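Local coordinates for protein Lys-gingipain W83 (Porphyromonas gingivalis, PDB 3M1H) that cleaves proteins after lysine as a secreted cysteine protease and probable virulence factor, the chain here being a calcium-binding adhesin domain of the jelly-roll type, at residues Trp18-Ala23 against Gly27-Thr32; Tyr100-Ser103 against Ser109-Ala112; Leu116-Thr121 against Tyr142-Gln147. All coordinates share one frame; numbering follows the deposited sequence.

Contact 1. Residues Trp18-Ala23 against Gly27-Thr32; sequences WKTIDA and GNNWTT. With CA (calcium ion), chain E; NA (sodium ion), chain I.
The carboxylate of Asp22 does two jobs at once: OD1 binds a calcium ion at 2.3 Å, while OD2 accepts a hydrogen bond from the backbone of the loop that wraps the same ion. Gly27 N to Asp22 OD2, at 2.8 Å, arrives on the syn side of the carboxylate, 19° out of its plane, and is bent, with an N-H...O angle of 144°. Because CG stands anti to the backbone N (chi1 -178°), the carboxylate reaches from the end of strand 19-22 across to the returning chain. There the carbonyl O of Asn28 binds calcium at 2.4 Å; Asp22 OD1 and this oxygen lie close as fellow ligands of the metal, without a hydrogen bond between them. Water 2 adds a ligand, and Asp24, Asp26 and Asn66 complete the site.

One residue further on, the amide oxygen of Asn29 lies against the strand, OD1 approaching Asp22 CB at 3.3 Å. Water 1 donates to that oxygen and hydrogen-bonds to Thr20 OG1, bridging two side chains that cross at about a right angle. Thr20 CG2 leans toward the carbonyl of Trp30, whose indole NE1 bonds to Asn66 O. At the far end of 18-23, Trp18 O joins Ala16 O and four waters around a sodium ion. Acidic side chains at alternate positions, then a backbone carbonyl, make 22-28 a calcium-binding DxDxDG loop, reminiscent of EF-hand loops but set in a beta domain.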
ATOM      1  N   TRP A  18       5.957   8.708   8.745  1.00 14.08           N
ATOM      2  CA  TRP A  18       4.727   8.203   8.165  1.00 14.12           C
ATOM      3  C   TRP A  18       3.807   7.690   9.289  1.00 14.49           C
ATOM      4  O   TRP A  18       4.229   7.561  10.450  1.00 15.63           O
ATOM      5  CB  TRP A  18       5.042   7.067   7.191  1.00 14.13           C
ATOM      6  CG  TRP A  18       5.697   7.473   5.890  1.00 14.35           C
ATOM      7  CD1 TRP A  18       6.863   8.182   5.705  1.00 12.96           C
ATOM      8  CD2 TRP A  18       5.231   7.151   4.575  1.00 11.48           C
ATOM      9  NE1 TRP A  18       7.141   8.305   4.391  1.00 13.97           N
ATOM     10  CE2 TRP A  18       6.157   7.700   3.658  1.00 13.38           C
ATOM     11  CE3 TRP A  18       4.111   6.475   4.091  1.00 11.58           C
ATOM     12  CZ2 TRP A  18       6.031   7.561   2.283  1.00 13.57           C
ATOM     13  CZ3 TRP A  18       3.969   6.348   2.730  1.00 15.37           C
ATOM     14  CH2 TRP A  18       4.924   6.890   1.825  1.00 16.78           C
ATOM     15  N   LYS A  19       2.567   7.320   8.946  1.00 12.05           N
ATOM     16  CA  LYS A  19       1.627   6.838   9.944  1.00 11.91           C
ATOM     17  C   LYS A  19       0.845   5.669   9.393  1.00 13.17           C
ATOM     18  O   LYS A  19       0.427   5.677   8.236  1.00 16.39           O
ATOM     19  CB  LYS A  19       0.654   7.963  10.297  1.00 13.32           C
ATOM     20  CG  LYS A  19      -0.492   7.667  11.181  1.00 20.72           C
ATOM     21  CD  LYS A  19      -1.364   8.954  11.143  1.00 22.67           C
ATOM     22  CE  LYS A  19      -2.523   8.870  12.044  1.00 22.58           C
ATOM     23  NZ  LYS A  19      -3.191  10.161  12.265  1.00 14.96           N
ATOM     24  N   THR A  20       0.665   4.655  10.225  1.00 12.65           N
ATOM     25  CA  THR A  20      -0.246   3.559   9.930  1.00  9.75           C
ATOM     26  C   THR A  20      -1.553   3.796  10.683  1.00 10.23           C
ATOM     27  O   THR A  20      -1.567   4.258  11.820  1.00 12.37           O
ATOM     28  CB  THR A  20       0.360   2.166  10.292  1.00 10.99           C
ATOM     29  OG1 THR A  20       0.720   2.105  11.685  1.00 14.04           O
ATOM     30  CG2 THR A  20       1.603   1.797   9.416  1.00 13.84           C
ATOM     31  N   ILE A  21      -2.655   3.431  10.029  1.00 10.48           N
ATOM     32  CA  ILE A  21      -3.972   3.456  10.676  1.00 10.93           C
ATOM     33  C   ILE A  21      -4.588   2.057  10.538  1.00 11.67           C
ATOM     34  O   ILE A  21      -4.779   1.564   9.424  1.00 12.14           O
ATOM     35  CB  ILE A  21      -4.922   4.500  10.073  1.00  9.73           C
ATOM     36  CG1 ILE A  21      -4.315   5.899  10.115  1.00 13.27           C
ATOM     37  CG2 ILE A  21      -6.224   4.495  10.882  1.00 13.61           C
ATOM     38  CD1 ILE A  21      -5.136   6.921   9.343  1.00 13.31           C
ATOM     39  N   ASP A  22      -4.838   1.404  11.675  1.00 10.64           N
ATOM     40  CA  ASP A  22      -5.518   0.096  11.703  1.00 10.32           C
ATOM     41  C   ASP A  22      -7.021   0.324  11.894  1.00 13.91           C
ATOM     42  O   ASP A  22      -7.537   0.250  13.026  1.00 14.16           O
ATOM     43  CB  ASP A  22      -4.951  -0.769  12.825  1.00 13.21           C
ATOM     44  CG  ASP A  22      -5.561  -2.132  12.873  1.00 15.93           C
ATOM     45  OD1 ASP A  22      -6.255  -2.564  11.893  1.00 15.73           O
ATOM     46  OD2 ASP A  22      -5.353  -2.777  13.930  1.00 16.87           O
ATOM     47  N   ALA A  23      -7.721   0.664  10.814  1.00 13.87           N
ATOM     48  CA  ALA A  23      -9.141   1.048  10.960  1.00 14.87           C
ATOM     49  C   ALA A  23     -10.053  -0.108  11.297  1.00 16.53           C
ATOM     50  O   ALA A  23     -11.023   0.086  12.042  1.00 17.46           O
ATOM     51  CB  ALA A  23      -9.671   1.857   9.758  1.00 14.65           C
ATOM     52  N   GLY A  27      -5.192  -5.462  14.670  1.00 14.80           N
ATOM     53  CA  GLY A  27      -3.771  -5.444  14.997  1.00 14.43           C
ATOM     54  C   GLY A  27      -2.794  -5.613  13.859  1.00 17.24           C
ATOM     55  O   GLY A  27      -1.595  -5.454  14.049  1.00 17.85           O
ATOM     56  N   ASN A  28      -3.318  -5.935  12.689  1.00 16.58           N
ATOM     57  CA  ASN A  28      -2.541  -6.110  11.473  1.00 16.06           C
ATOM     58  C   ASN A  28      -2.577  -4.814  10.664  1.00 11.35           C
ATOM     59  O   ASN A  28      -3.624  -4.200  10.438  1.00 15.19           O
ATOM     60  CB  ASN A  28      -3.125  -7.262  10.638  1.00 17.15           C
ATOM     61  CG  ASN A  28      -2.989  -8.607  11.321  1.00 22.42           C
ATOM     62  OD1 ASN A  28      -1.895  -8.984  11.738  1.00 22.91           O
ATOM     63  ND2 ASN A  28      -4.081  -9.342  11.410  1.00 18.65           N
ATOM     64  N   ASN A  29      -1.387  -4.412  10.206  1.00 11.70           N
ATOM     65  CA  ASN A  29      -1.220  -3.153   9.487  1.00 10.81           C
ATOM     66  C   ASN A  29      -0.432  -3.348   8.199  1.00 11.62           C
ATOM     67  O   ASN A  29       0.109  -4.415   7.903  1.00 12.97           O
ATOM     68  CB  ASN A  29      -0.417  -2.193  10.378  1.00 12.23           C
ATOM     69  CG  ASN A  29      -1.246  -1.605  11.509  1.00  9.89           C
ATOM     70  OD1 ASN A  29      -2.026  -0.674  11.302  1.00 13.52           O
ATOM     71  ND2 ASN A  29      -1.074  -2.152  12.715  1.00 14.50           N
ATOM     72  N   TRP A  30      -0.274  -2.235   7.497  1.00 11.54           N
ATOM     73  CA  TRP A  30       0.800  -2.167   6.529  1.00 12.95           C
ATOM     74  C   TRP A  30       2.079  -2.376   7.331  1.00 13.11           C
ATOM     75  O   TRP A  30       2.260  -1.820   8.421  1.00 13.90           O
ATOM     76  CB  TRP A  30       0.842  -0.811   5.861  1.00 13.25           C
ATOM     77  CG  TRP A  30      -0.212  -0.552   4.831  1.00 12.81           C
ATOM     78  CD1 TRP A  30      -1.395   0.054   5.028  1.00 12.64           C
ATOM     79  CD2 TRP A  30      -0.145  -0.871   3.425  1.00 11.66           C
ATOM     80  NE1 TRP A  30      -2.106   0.139   3.843  1.00 11.00           N
ATOM     81  CE2 TRP A  30      -1.351  -0.416   2.841  1.00 10.11           C
ATOM     82  CE3 TRP A  30       0.815  -1.490   2.615  1.00 14.49           C
ATOM     83  CZ2 TRP A  30      -1.606  -0.553   1.491  1.00 11.25           C
ATOM     84  CZ3 TRP A  30       0.555  -1.635   1.267  1.00 14.42           C
ATOM     85  CH2 TRP A  30      -0.654  -1.184   0.724  1.00 13.42           C
ATOM     86  N   THR A  31       2.976  -3.176   6.773  1.00 12.25           N
ATOM     87  CA  THR A  31       4.188  -3.572   7.462  1.00 10.42           C
ATOM     88  C   THR A  31       5.312  -3.988   6.504  1.00 11.79           C
ATOM     89  O   THR A  31       5.080  -4.467   5.407  1.00 11.14           O
ATOM     90  CB  THR A  31       3.904  -4.725   8.449  1.00 13.11           C
ATOM     91  OG1 THR A  31       5.106  -5.087   9.128  1.00 14.17           O
ATOM     92  CG2 THR A  31       3.343  -5.962   7.713  1.00 12.62           C
ATOM     93  N   THR A  32       6.553  -3.800   6.936  1.00 13.44           N
ATOM     94  CA  THR A  32       7.700  -4.354   6.221  1.00 13.90           C
ATOM     95  C   THR A  32       8.184  -5.665   6.847  1.00 13.35           C
ATOM     96  O   THR A  32       9.219  -6.224   6.421  1.00 16.21           O
ATOM     97  CB  THR A  32       8.888  -3.362   6.147  1.00 13.15           C
ATOM     98  OG1 THR A  32       9.346  -3.033   7.463  1.00 14.56           O
ATOM     99  CG2 THR A  32       8.498  -2.112   5.359  1.00 14.95           C
TER
HETATM  100 CA    CA E2001      -5.992  -4.146  10.245  1.00 13.61          CA
HETATM  101 NA    NA I2005       4.632   7.396  12.752  1.00 22.92          NA
HETATM  102  O   HOH W   1      -1.467   1.262  13.064  1.00 14.09           O
HETATM  103  O   HOH W   2      -6.040  -6.057   8.839  1.00 14.39           O
HETATM  104  O   HOH W   3       5.524   5.423  11.624  1.00 21.26           O
HETATM  105  O   HOH W   4       3.675   9.439  12.519  1.00 31.25           O
HETATM  106  O   HOH W   5       5.988   6.304  14.189  1.00 37.11           O
HETATM  107  O   HOH W   6       2.527   7.593  13.697  1.00 38.33           O

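Contact 2. Residues Tyr100-Ser103 against Ser109-Ala112; sequences YASS and SNFA
Tyr100 and Phe111 meet at their roots: Tyr100 CB lies 3.6 Å from Phe111 CB, and the two side chains cross obliquely without stacking. The phenol ring then runs along the backbone of the loop. Its CD1 reaches the carbonyl carbon of Phe111 at 3.6 Å, the Phe111 oxygen sits over one ring face, and Ala112 O lies at the edge in the ring plane. Phe111 in turn sends its CE1 to Ser102 CB at 3.6 Å and presents a ring edge to the backbone carbon of Ala101. With Phe111 CG anti to its carbonyl carbon (chi1 -60°), the phenyl ring slants across the strand, bringing CE1 to Ser102. The OG of the same serine touches Asn110 CB.

No direct hydrogen bond joins the two segments, and two waters mediate instead. Water 8 donates to Ala101 O at 2.7 Å and accepts from Ala112 N at 2.8 Å; water 7 accepts from Ala101 N at 3.0 Å and is a donor to Ala112 O. The loop thus lies along strand 96-102 with water between the backbones, before strand 116-119 takes up direct antiparallel pairing with that strand at the margin of a five-stranded jelly-roll sheet.

The polar ends are set by a second shell. Tyr100 OH bonds to Arg158, Ser102 OG is held within the turn by Gly105 O and Thr104 N, and Asn110 OD1 accepts from Asp107 N. Tyr154 and Ala156 of strand 154-160 pack against the Phe111 side chain, while Phe160 of the same strand meets Tyr100.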
ATOM      1  N   TYR A 100      -5.846   8.277  -1.497  1.00 12.14           N
ATOM      2  CA  TYR A 100      -6.624   9.480  -1.150  1.00 13.36           C
ATOM      3  C   TYR A 100      -5.699  10.641  -0.843  1.00 14.62           C
ATOM      4  O   TYR A 100      -4.560  10.412  -0.413  1.00 13.13           O
ATOM      5  CB  TYR A 100      -7.448   9.215   0.110  1.00 12.42           C
ATOM      6  CG  TYR A 100      -8.398   8.082   0.050  1.00 13.05           C
ATOM      7  CD1 TYR A 100      -9.747   8.282  -0.227  1.00 14.75           C
ATOM      8  CD2 TYR A 100      -7.979   6.790   0.337  1.00 14.49           C
ATOM      9  CE1 TYR A 100     -10.633   7.193  -0.262  1.00 14.02           C
ATOM     10  CE2 TYR A 100      -8.859   5.721   0.316  1.00 14.90           C
ATOM     11  CZ  TYR A 100     -10.181   5.925   0.019  1.00 16.91           C
ATOM     12  OH  TYR A 100     -11.015   4.837   0.032  1.00 19.04           O
ATOM     13  N   ALA A 101      -6.175  11.876  -1.042  1.00 13.62           N
ATOM     14  CA  ALA A 101      -5.503  13.078  -0.575  1.00 13.76           C
ATOM     15  C   ALA A 101      -6.422  13.771   0.455  1.00 14.86           C
ATOM     16  O   ALA A 101      -7.648  13.764   0.303  1.00 17.38           O
ATOM     17  CB  ALA A 101      -5.205  14.054  -1.730  1.00 15.11           C
ATOM     18  N   SER A 102      -5.787  14.367   1.445  1.00 12.59           N
ATOM     19  CA  SER A 102      -6.430  15.256   2.394  1.00 14.09           C
ATOM     20  C   SER A 102      -5.751  16.617   2.385  1.00 15.29           C
ATOM     21  O   SER A 102      -4.516  16.712   2.353  1.00 13.80           O
ATOM     22  CB  SER A 102      -6.357  14.664   3.815  1.00 17.53           C
ATOM     23  OG  SER A 102      -6.742  15.632   4.779  1.00 17.22           O
ATOM     24  N   SER A 103      -6.572  17.667   2.482  1.00 18.03           N
ATOM     25  CA  SER A 103      -6.097  19.037   2.620  1.00 19.57           C
ATOM     26  C   SER A 103      -6.064  19.552   4.052  1.00 18.46           C
ATOM     27  O   SER A 103      -5.659  20.676   4.288  1.00 20.81           O
ATOM     28  CB  SER A 103      -6.966  19.977   1.769  1.00 20.08           C
ATOM     29  OG  SER A 103      -8.276  20.095   2.304  1.00 23.36           O
ATOM     30  N   SER A 109     -11.229   9.727   8.551  1.00 15.12           N
ATOM     31  CA  SER A 109     -12.342  10.540   8.019  1.00 20.59           C
ATOM     32  C   SER A 109     -11.901  11.646   7.063  1.00 19.84           C
ATOM     33  O   SER A 109     -12.705  12.178   6.288  1.00 20.21           O
ATOM     34  CB  SER A 109     -13.172  11.126   9.162  1.00 22.84           C
ATOM     35  OG  SER A 109     -12.506  12.257   9.646  1.00 27.26           O
ATOM     36  N   ASN A 110     -10.626  12.017   7.118  1.00 16.06           N
ATOM     37  CA  ASN A 110     -10.052  12.978   6.185  1.00 16.32           C
ATOM     38  C   ASN A 110      -9.780  12.428   4.777  1.00 18.80           C
ATOM     39  O   ASN A 110      -9.508  13.205   3.850  1.00 20.44           O
ATOM     40  CB  ASN A 110      -8.731  13.509   6.734  1.00 16.71           C
ATOM     41  CG  ASN A 110      -8.885  14.199   8.070  1.00 19.10           C
ATOM     42  OD1 ASN A 110      -8.287  13.798   9.084  1.00 18.13           O
ATOM     43  ND2 ASN A 110      -9.692  15.266   8.082  1.00 19.07           N
ATOM     44  N   PHE A 111      -9.820  11.109   4.637  1.00 16.96           N
ATOM     45  CA  PHE A 111      -9.553  10.430   3.367  1.00 16.55           C
ATOM     46  C   PHE A 111     -10.860   9.904   2.764  1.00 19.08           C
ATOM     47  O   PHE A 111     -11.312   8.823   3.061  1.00 21.90           O
ATOM     48  CB  PHE A 111      -8.508   9.331   3.594  1.00 16.77           C
ATOM     49  CG  PHE A 111      -7.200   9.873   4.119  1.00 15.45           C
ATOM     50  CD1 PHE A 111      -6.432  10.752   3.361  1.00 13.78           C
ATOM     51  CD2 PHE A 111      -6.735   9.536   5.366  1.00 14.65           C
ATOM     52  CE1 PHE A 111      -5.247  11.270   3.845  1.00 16.00           C
ATOM     53  CE2 PHE A 111      -5.563  10.054   5.855  1.00 13.45           C
ATOM     54  CZ  PHE A 111      -4.812  10.927   5.097  1.00 11.82           C
ATOM     55  N   ALA A 112     -11.435  10.727   1.897  1.00 23.01           N
ATOM     56  CA  ALA A 112     -12.691  10.427   1.220  1.00 26.00           C
ATOM     57  C   ALA A 112     -12.476  10.786  -0.247  1.00 26.68           C
ATOM     58  O   ALA A 112     -11.527  11.483  -0.570  1.00 32.55           O
ATOM     59  CB  ALA A 112     -13.811  11.234   1.837  1.00 28.11           C
TER
HETATM   60  O   HOH W   7      -8.923  12.069  -2.146  1.00 23.11           O
HETATM   61  O   HOH W   8     -10.143  13.027   0.885  1.00 31.10           O

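Contact 3. Residues Leu116-Thr121 against Tyr142-Gln147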
ATOM      1  N   LEU A 116      -7.670   7.294  -6.876  1.00 13.29           N
ATOM      2  CA  LEU A 116      -7.438   6.050  -7.574  1.00 15.04           C
ATOM      3  C   LEU A 116      -7.985   4.940  -6.690  1.00 17.10           C
ATOM      4  O   LEU A 116      -7.747   4.912  -5.476  1.00 17.16           O
ATOM      5  CB  LEU A 116      -5.946   5.836  -7.867  1.00 17.86           C
ATOM      6  CG  LEU A 116      -5.543   4.469  -8.424  1.00 19.55           C
ATOM      7  CD1 LEU A 116      -6.139   4.266  -9.801  1.00 22.64           C
ATOM      8  CD2 LEU A 116      -4.021   4.275  -8.533  1.00 20.57           C
ATOM      9  N   GLU A 117      -8.752   4.033  -7.295  1.00 15.28           N
ATOM     10  CA  GLU A 117      -9.246   2.873  -6.597  1.00 13.64           C
ATOM     11  C   GLU A 117      -9.272   1.735  -7.592  1.00 16.69           C
ATOM     12  O   GLU A 117      -9.819   1.855  -8.700  1.00 19.08           O
ATOM     13  CB  GLU A 117     -10.645   3.116  -6.011  1.00 16.10           C
ATOM     14  CG  GLU A 117     -11.247   1.875  -5.354  1.00 18.72           C
ATOM     15  CD  GLU A 117     -12.492   2.175  -4.512  1.00 26.23           C
ATOM     16  OE1 GLU A 117     -12.857   3.365  -4.386  1.00 31.30           O
ATOM     17  OE2 GLU A 117     -13.099   1.208  -3.976  1.00 27.17           O
ATOM     18  N   GLU A 118      -8.658   0.630  -7.221  1.00 13.92           N
ATOM     19  CA  GLU A 118      -8.637  -0.507  -8.120  1.00 17.77           C
ATOM     20  C   GLU A 118      -8.458  -1.848  -7.419  1.00 16.17           C
ATOM     21  O   GLU A 118      -8.121  -1.963  -6.221  1.00 15.93           O
ATOM     22  CB  GLU A 118      -7.621  -0.315  -9.256  1.00 25.08           C
ATOM     23  CG  GLU A 118      -6.226  -0.286  -8.839  1.00 26.18           C
ATOM     24  CD  GLU A 118      -5.194  -0.044  -9.979  1.00 34.42           C
ATOM     25  OE1 GLU A 118      -5.511   0.411 -11.107  1.00 34.49           O
ATOM     26  OE2 GLU A 118      -4.024  -0.311  -9.696  1.00 28.11           O
ATOM     27  N   VAL A 119      -8.780  -2.890  -8.185  1.00 15.38           N
ATOM     28  CA  VAL A 119      -8.523  -4.253  -7.810  1.00 11.71           C
ATOM     29  C   VAL A 119      -7.496  -4.780  -8.768  1.00 17.90           C
ATOM     30  O   VAL A 119      -7.703  -4.744  -9.988  1.00 19.01           O
ATOM     31  CB  VAL A 119      -9.824  -5.166  -7.784  1.00 14.87           C
ATOM     32  CG1 VAL A 119      -9.457  -6.625  -7.513  1.00 16.35           C
ATOM     33  CG2 VAL A 119     -10.801  -4.629  -6.732  1.00 16.41           C
ATOM     34  N   LEU A 120      -6.364  -5.233  -8.238  1.00 17.04           N
ATOM     35  CA  LEU A 120      -5.250  -5.676  -9.088  1.00 20.04           C
ATOM     36  C   LEU A 120      -5.709  -6.776 -10.005  1.00 20.47           C
ATOM     37  O   LEU A 120      -6.492  -7.630  -9.573  1.00 20.70           O
ATOM     38  CB  LEU A 120      -4.073  -6.178  -8.253  1.00 20.15           C
ATOM     39  CG  LEU A 120      -3.414  -5.143  -7.340  1.00 20.35           C
ATOM     40  CD1 LEU A 120      -2.232  -5.793  -6.628  1.00 24.47           C
ATOM     41  CD2 LEU A 120      -2.988  -3.902  -8.087  1.00 22.08           C
ATOM     42  N   THR A 121      -5.238  -6.730 -11.257  1.00 20.68           N
ATOM     43  CA  THR A 121      -5.649  -7.702 -12.281  1.00 25.14           C
ATOM     44  C   THR A 121      -5.083  -9.100 -12.021  1.00 24.02           C
ATOM     45  O   THR A 121      -3.883  -9.270 -11.759  1.00 24.81           O
ATOM     46  CB  THR A 121      -5.222  -7.255 -13.694  1.00 24.71           C
ATOM     47  OG1 THR A 121      -5.478  -5.854 -13.877  1.00 25.53           O
ATOM     48  CG2 THR A 121      -5.975  -8.054 -14.762  1.00 25.40           C
ATOM     49  N   TYR A 142       3.852  -2.831 -11.078  1.00 13.26           N
ATOM     50  CA  TYR A 142       3.317  -1.835 -11.987  1.00 13.60           C
ATOM     51  C   TYR A 142       3.430  -0.467 -11.364  1.00 14.06           C
ATOM     52  O   TYR A 142       3.140  -0.298 -10.161  1.00 14.68           O
ATOM     53  CB  TYR A 142       1.835  -2.124 -12.266  1.00 13.64           C
ATOM     54  CG  TYR A 142       1.595  -3.352 -13.105  1.00 19.07           C
ATOM     55  CD1 TYR A 142       1.725  -3.301 -14.488  1.00 23.16           C
ATOM     56  CD2 TYR A 142       1.205  -4.546 -12.524  1.00 21.59           C
ATOM     57  CE1 TYR A 142       1.482  -4.411 -15.270  1.00 25.90           C
ATOM     58  CE2 TYR A 142       0.971  -5.675 -13.287  1.00 25.44           C
ATOM     59  CZ  TYR A 142       1.114  -5.608 -14.661  1.00 30.37           C
ATOM     60  OH  TYR A 142       0.884  -6.725 -15.426  1.00 35.67           O
ATOM     61  N   GLN A 143       3.878   0.511 -12.158  1.00 14.28           N
ATOM     62  CA  GLN A 143       3.907   1.894 -11.693  1.00 13.58           C
ATOM     63  C   GLN A 143       2.590   2.605 -11.961  1.00 13.29           C
ATOM     64  O   GLN A 143       2.022   2.467 -13.065  1.00 15.90           O
ATOM     65  CB  GLN A 143       5.059   2.695 -12.348  1.00 14.39           C
ATOM     66  CG  GLN A 143       5.367   3.969 -11.592  1.00 14.68           C
ATOM     67  CD  GLN A 143       6.498   4.758 -12.187  1.00 17.40           C
ATOM     68  OE1 GLN A 143       6.645   4.784 -13.407  1.00 18.81           O
ATOM     69  NE2 GLN A 143       7.300   5.402 -11.344  1.00 16.10           N
ATOM     70  N   LYS A 144       2.111   3.339 -10.967  1.00 13.68           N
ATOM     71  CA  LYS A 144       0.883   4.133 -11.037  1.00 15.17           C
ATOM     72  C   LYS A 144       1.210   5.598 -10.859  1.00 15.47           C
ATOM     73  O   LYS A 144       2.192   5.951 -10.171  1.00 13.14           O
ATOM     74  CB  LYS A 144      -0.117   3.709  -9.940  1.00 17.35           C
ATOM     75  CG  LYS A 144      -0.423   2.225  -9.856  1.00 17.66           C
ATOM     76  CD  LYS A 144      -1.302   1.797 -11.016  1.00 17.24           C
ATOM     77  CE  LYS A 144      -1.324   0.297 -11.117  1.00 20.60           C
ATOM     78  NZ  LYS A 144      -2.321  -0.148 -12.150  1.00 28.76           N
ATOM     79  N   THR A 145       0.414   6.463 -11.495  1.00 13.31           N
ATOM     80  CA  THR A 145       0.594   7.904 -11.452  1.00 15.23           C
ATOM     81  C   THR A 145      -0.717   8.552 -11.069  1.00 15.10           C
ATOM     82  O   THR A 145      -1.751   8.241 -11.678  1.00 15.54           O
ATOM     83  CB  THR A 145       1.103   8.441 -12.817  1.00 16.05           C
ATOM     84  OG1 THR A 145       2.354   7.811 -13.129  1.00 17.21           O
ATOM     85  CG2 THR A 145       1.300   9.942 -12.801  1.00 15.91           C
ATOM     86  N   VAL A 146      -0.683   9.381 -10.030  1.00 16.53           N
ATOM     87  CA  VAL A 146      -1.883  10.056  -9.515  1.00 15.25           C
ATOM     88  C   VAL A 146      -1.607  11.548  -9.367  1.00 17.14           C
ATOM     89  O   VAL A 146      -0.619  11.962  -8.793  1.00 14.81           O
ATOM     90  CB  VAL A 146      -2.275   9.477  -8.137  1.00 14.31           C
ATOM     91  CG1 VAL A 146      -3.492  10.185  -7.595  1.00 19.09           C
ATOM     92  CG2 VAL A 146      -2.478   7.968  -8.196  1.00 17.63           C
ATOM     93  N   GLN A 147      -2.472  12.393  -9.900  1.00 16.00           N
ATOM     94  CA  GLN A 147      -2.309  13.819  -9.733  1.00 16.42           C
ATOM     95  C   GLN A 147      -2.901  14.296  -8.411  1.00 15.66           C
ATOM     96  O   GLN A 147      -3.989  13.865  -8.041  1.00 18.79           O
ATOM     97  CB  GLN A 147      -2.947  14.570 -10.914  1.00 18.20           C
ATOM     98  CG  GLN A 147      -2.440  14.103 -12.283  1.00 19.69           C
ATOM     99  CD  GLN A 147      -0.911  14.217 -12.452  1.00 22.35           C
ATOM    100  OE1 GLN A 147      -0.266  15.064 -11.848  1.00 22.21           O
ATOM    101  NE2 GLN A 147      -0.336  13.325 -13.281  1.00 20.82           N
TER
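Glu118 and Lys144 form a salt bridge between two strands that share no backbone hydrogen bond. Lys144 NZ lies 3.0 Å from Glu118 OE2 and 3.4 Å from OE1, and both hydrogen bonds are weak in geometry. The ammonium thus sits near both oxygens, but closer to OE2. The same oxygen accepts a hydrogen bond from Tyr97 OH, its stronger polar partner, which helps fix the carboxylate where the lysine can meet it. Lys144 CE also approaches Glu118 OE2, at 3.1 Å, so the last methylene of the lysine shares the approach.

The two chains arrive from opposite directions and in different shapes. Glu118 is extended beyond CG, its chi2 of -178° carrying the carboxylate straight out from strand 116-119. Lys144 instead bends at its second torsion (chi2 -73°) before straightening, which slants the aliphatic chain back toward the start of its strand while carrying it across to the acid.

Beside the ion pair the contact becomes apolar. Leu116 CD2 packs against Val146 CG2 at 4.0 Å, and the Leu116 CB meets the same valine methyl at 4.1 Å, so this methyl of Val146 touches both the CB and the CD2 of the leucine. Leu116 CD2 also touches Lys144 CB at 4.2 Å, where the leucine and lysine side chains cross at about a right angle; the leucine methyl thereby touches both Lys144 and Val146.

The short strand axes pass 9.6 Å apart at 152°, a separation suited to side-chain packing between layers. Strand 116-119 is the margin of one sheet, paired with 96-102, while 142-148 pairs with 79-87 in the other, and Tyr97 and Phe83 from those neighbouring strands touch Lys144 in the seam between the sheets.

In the fold
From the N terminus, contact 1 comes first, closing a tight calcium-binding loop just after strand 19-22, one margin of a five-stranded antiparallel sheet. Contact 2 follows in series, folding the loop after strand 96-102 back on that strand. Its second segment leads almost directly into strand 116-119, the opposite margin of the same sheet, where contact 3 begins. Contact 3 closes the longest loop, running from 116-121 to 142-147, and steps across to the second sheet. None of the three loops nests within or crosses another. Contacts 1 and 3 lie on opposite sides of the chain's centre, their own centres about 20 Å apart, at the two margins of one sheet.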